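DotU family type IV/VI secretion system protein (Acinetobacter baumannii, PDB 6Y4R) is the cytoplasmic domain of TssL, a component of the bacterial type VI secretion system, where it probably forms part of the membrane complex. Local coordinates at residues Y102-I107 and L131-K136. Residues are numbered along the deposited sequence; the frame is centred on the assembly and turned at random.
Sequences YQFFEI and LGFQGK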
ATOM      1  N   TYR A 102      -1.764   8.537   9.205  1.00 31.41           N
ATOM      2  CA  TYR A 102      -0.865   8.579  10.349  1.00 34.61           C
ATOM      3  C   TYR A 102      -0.328   7.212  10.734  1.00 37.34           C
ATOM      4  O   TYR A 102       0.860   7.076  11.025  1.00 45.26           O
ATOM      5  CB  TYR A 102      -1.584   9.176  11.573  1.00 38.57           C
ATOM      6  CG  TYR A 102      -1.937  10.639  11.440  1.00 49.67           C
ATOM      7  CD1 TYR A 102      -3.022  11.051  10.674  1.00 55.99           C
ATOM      8  CD2 TYR A 102      -1.185  11.610  12.087  1.00 57.14           C
ATOM      9  CE1 TYR A 102      -3.336  12.393  10.547  1.00 62.03           C
ATOM     10  CE2 TYR A 102      -1.492  12.948  11.971  1.00 62.98           C
ATOM     11  CZ  TYR A 102      -2.566  13.333  11.199  1.00 65.52           C
ATOM     12  OH  TYR A 102      -2.861  14.670  11.090  1.00 71.09           O
ATOM     13  N   GLN A 103      -1.166   6.187  10.704  1.00 35.67           N
ATOM     14  CA  GLN A 103      -0.783   4.906  11.273  1.00 31.18           C
ATOM     15  C   GLN A 103       0.115   4.095  10.342  1.00 26.32           C
ATOM     16  O   GLN A 103       0.875   3.244  10.816  1.00 27.94           O
ATOM     17  CB  GLN A 103      -2.048   4.144  11.658  1.00 30.43           C
ATOM     18  CG  GLN A 103      -1.798   2.810  12.274  1.00 36.97           C
ATOM     19  CD  GLN A 103      -2.997   2.330  13.008  1.00 50.18           C
ATOM     20  OE1 GLN A 103      -3.233   1.130  13.125  1.00 58.09           O
ATOM     21  NE2 GLN A 103      -3.772   3.271  13.531  1.00 55.09           N
ATOM     22  N   PHE A 104       0.075   4.362   9.038  1.00 27.38           N
ATOM     23  CA  PHE A 104       1.067   3.790   8.128  1.00 31.98           C
ATOM     24  C   PHE A 104       2.480   4.136   8.596  1.00 36.15           C
ATOM     25  O   PHE A 104       3.404   3.319   8.478  1.00 34.89           O
ATOM     26  CB  PHE A 104       0.783   4.308   6.708  1.00 28.63           C
ATOM     27  CG  PHE A 104       1.794   3.919   5.653  1.00 27.29           C
ATOM     28  CD1 PHE A 104       3.083   4.460   5.632  1.00 31.03           C
ATOM     29  CD2 PHE A 104       1.424   3.056   4.626  1.00 28.04           C
ATOM     30  CE1 PHE A 104       3.994   4.117   4.629  1.00 23.16           C
ATOM     31  CE2 PHE A 104       2.340   2.712   3.608  1.00 27.12           C
ATOM     32  CZ  PHE A 104       3.622   3.245   3.622  1.00 23.89           C
ATOM     33  N   PHE A 105       2.663   5.346   9.143  1.00 36.56           N
ATOM     34  CA  PHE A 105       3.977   5.811   9.570  1.00 25.78           C
ATOM     35  C   PHE A 105       4.350   5.354  10.969  1.00 35.48           C
ATOM     36  O   PHE A 105       5.546   5.259  11.255  1.00 26.83           O
ATOM     37  CB  PHE A 105       4.053   7.335   9.422  1.00 26.58           C
ATOM     38  CG  PHE A 105       4.026   7.792   7.963  1.00 37.97           C
ATOM     39  CD1 PHE A 105       5.111   7.533   7.123  1.00 31.21           C
ATOM     40  CD2 PHE A 105       2.909   8.422   7.429  1.00 26.06           C
ATOM     41  CE1 PHE A 105       5.100   7.919   5.796  1.00 33.30           C
ATOM     42  CE2 PHE A 105       2.890   8.804   6.104  1.00 41.68           C
ATOM     43  CZ  PHE A 105       3.993   8.552   5.278  1.00 38.49           C
ATOM     44  N   GLU A 106       3.368   5.077  11.839  1.00 37.71           N
ATOM     45  CA  GLU A 106       3.635   4.410  13.116  1.00 31.03           C
ATOM     46  C   GLU A 106       4.140   2.990  12.893  1.00 32.86           C
ATOM     47  O   GLU A 106       5.133   2.572  13.494  1.00 39.96           O
ATOM     48  CB  GLU A 106       2.359   4.391  13.953  1.00 27.86           C
ATOM     49  CG  GLU A 106       1.756   5.757  14.118  1.00 28.58           C
ATOM     50  CD  GLU A 106       0.876   5.883  15.356  1.00 59.39           C
ATOM     51  OE1 GLU A 106       0.756   7.007  15.905  1.00 59.33           O
ATOM     52  OE2 GLU A 106       0.247   4.873  15.753  1.00 49.71           O
ATOM     53  N   ILE A 107       3.452   2.236  12.023  1.00 31.25           N
ATOM     54  CA  ILE A 107       3.868   0.875  11.668  1.00 31.92           C
ATOM     55  C   ILE A 107       5.232   0.895  10.978  1.00 31.90           C
ATOM     56  O   ILE A 107       6.065  -0.008  11.161  1.00 32.36           O
ATOM     57  CB  ILE A 107       2.786   0.188  10.803  1.00 27.60           C
ATOM     58  CG1 ILE A 107       1.429   0.193  11.550  1.00 27.02           C
ATOM     59  CG2 ILE A 107       3.234  -1.220  10.401  1.00 24.87           C
ATOM     60  CD1 ILE A 107       0.231  -0.330  10.773  1.00 24.82           C
ATOM     61  N   LEU A 131       5.672   4.398  -4.801  1.00 24.16           N
ATOM     62  CA  LEU A 131       4.542   4.479  -5.718  1.00 28.61           C
ATOM     63  C   LEU A 131       3.523   5.557  -5.331  1.00 30.43           C
ATOM     64  O   LEU A 131       2.353   5.470  -5.735  1.00 34.95           O
ATOM     65  CB  LEU A 131       3.835   3.127  -5.858  1.00 28.28           C
ATOM     66  CG  LEU A 131       4.620   1.881  -6.258  1.00 31.63           C
ATOM     67  CD1 LEU A 131       3.650   0.670  -6.365  1.00 27.94           C
ATOM     68  CD2 LEU A 131       5.394   2.115  -7.563  1.00 38.59           C
ATOM     69  N   GLY A 132       3.937   6.550  -4.547  1.00 28.20           N
ATOM     70  CA  GLY A 132       3.213   7.800  -4.421  1.00 30.05           C
ATOM     71  C   GLY A 132       2.444   7.999  -3.139  1.00 29.44           C
ATOM     72  O   GLY A 132       1.853   9.072  -2.955  1.00 32.97           O
ATOM     73  N   PHE A 133       2.479   7.040  -2.225  1.00 23.30           N
ATOM     74  CA  PHE A 133       1.758   7.202  -0.978  1.00 23.09           C
ATOM     75  C   PHE A 133       2.398   8.310  -0.154  1.00 27.38           C
ATOM     76  O   PHE A 133       3.609   8.315   0.069  1.00 24.41           O
ATOM     77  CB  PHE A 133       1.735   5.898  -0.181  1.00 31.61           C
ATOM     78  CG  PHE A 133       1.016   6.015   1.144  1.00 25.84           C
ATOM     79  CD1 PHE A 133      -0.341   5.733   1.244  1.00 29.68           C
ATOM     80  CD2 PHE A 133       1.683   6.440   2.276  1.00 22.96           C
ATOM     81  CE1 PHE A 133      -1.017   5.857   2.458  1.00 22.24           C
ATOM     82  CE2 PHE A 133       1.006   6.562   3.495  1.00 23.14           C
ATOM     83  CZ  PHE A 133      -0.334   6.267   3.574  1.00 22.79           C
ATOM     84  N   GLN A 134       1.578   9.271   0.261  1.00 28.39           N
ATOM     85  CA  GLN A 134       1.987  10.396   1.092  1.00 26.88           C
ATOM     86  C   GLN A 134       1.376  10.386   2.481  1.00 31.68           C
ATOM     87  O   GLN A 134       2.063  10.698   3.458  1.00 32.89           O
ATOM     88  CB  GLN A 134       1.613  11.697   0.404  1.00 29.12           C
ATOM     89  CG  GLN A 134       2.052  11.726  -1.009  1.00 29.31           C
ATOM     90  CD  GLN A 134       2.082  13.115  -1.547  1.00 33.27           C
ATOM     91  OE1 GLN A 134       2.903  13.413  -2.410  1.00 46.04           O
ATOM     92  NE2 GLN A 134       1.158  13.960  -1.093  1.00 29.22           N
ATOM     93  N   GLY A 135       0.105  10.016   2.589  1.00 35.63           N
ATOM     94  CA  GLY A 135      -0.553  10.015   3.882  1.00 33.51           C
ATOM     95  C   GLY A 135      -0.545  11.386   4.513  1.00 26.68           C
ATOM     96  O   GLY A 135      -0.957  12.391   3.924  1.00 30.85           O
ATOM     97  N   LYS A 136      -0.076  11.406   5.748  1.00 35.61           N
ATOM     98  CA  LYS A 136      -0.092  12.599   6.578  1.00 37.15           C
ATOM     99  C   LYS A 136       0.878  13.673   6.103  1.00 39.76           C
ATOM    100  O   LYS A 136       0.694  14.849   6.435  1.00 45.66           O
ATOM    101  CB  LYS A 136       0.168  12.145   8.015  1.00 38.38           C
ATOM    102  CG  LYS A 136       0.700  13.158   8.964  1.00 45.01           C
ATOM    103  CD  LYS A 136       1.539  12.490  10.054  1.00 43.03           C
ATOM    104  CE  LYS A 136       2.749  11.787   9.449  1.00 40.57           C
ATOM    105  NZ  LYS A 136       3.606  11.156  10.510  1.00 35.88           N
TER
HETATM  106  O   HOH W   1       2.276   8.947  12.645  1.00 21.68           O
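Phe104 and Phe133 lie face to face, their ring centroids 4.2 Å apart. Their planes are tilted by 22°. The two side chains run past each other in opposite directions, and the overlap is offset: CE2 of Phe133 lies over the Phe104 ring, displaced from its centre toward the rim, 3.5 Å from Phe104 CG. Both rings reach the stack with CG anti to the backbone N. On the opposite face of Phe133 the backbone N of Gly135 sits above the ring, off centre, where the loop curls back over it. Phe105 completes an aromatic cluster but meets Phe133 obliquely, planes at 45°. The closest atoms of this pair are the two CE2 carbons, Phe105 CE2 and Phe133 CE2, at 3.9 Å. The rim of Phe105 also points at the loop backbone, Gln134 O lying in the ring plane 3.4 Å from Phe105 CE2. The cluster joins helix 100-114 to the loop that follows helix 119-130 in this all-helical domain of the DotU family. A Schellman motif with Gly132 at C-prime ends helix 119-130, and Phe133 follows directly, also packing on Ala64 and Leu65 of helix 52-71. From that same helix the two carboxylate oxygens of Glu68 divide the work, OE2 accepting from Gln134 N and OE1 from Gly135 N, so both loop amides are bonded to one side chain. Toward the surface Lys136 crosses Tyr102 at about a right angle, its CG 4.0 Å from the centroid of the Tyr102 ring in a CH-pi contact over one face. A bend at chi3 (62°) then carries the lysine chain toward Phe105, bringing Lys136 CE to 3.9 Å from Phe105 CD2. At the end of the lysine chain, a water donates to Tyr102 O and accepts a weak bond from Lys136 NZ, linking the ammonium group to a helix carbonyl.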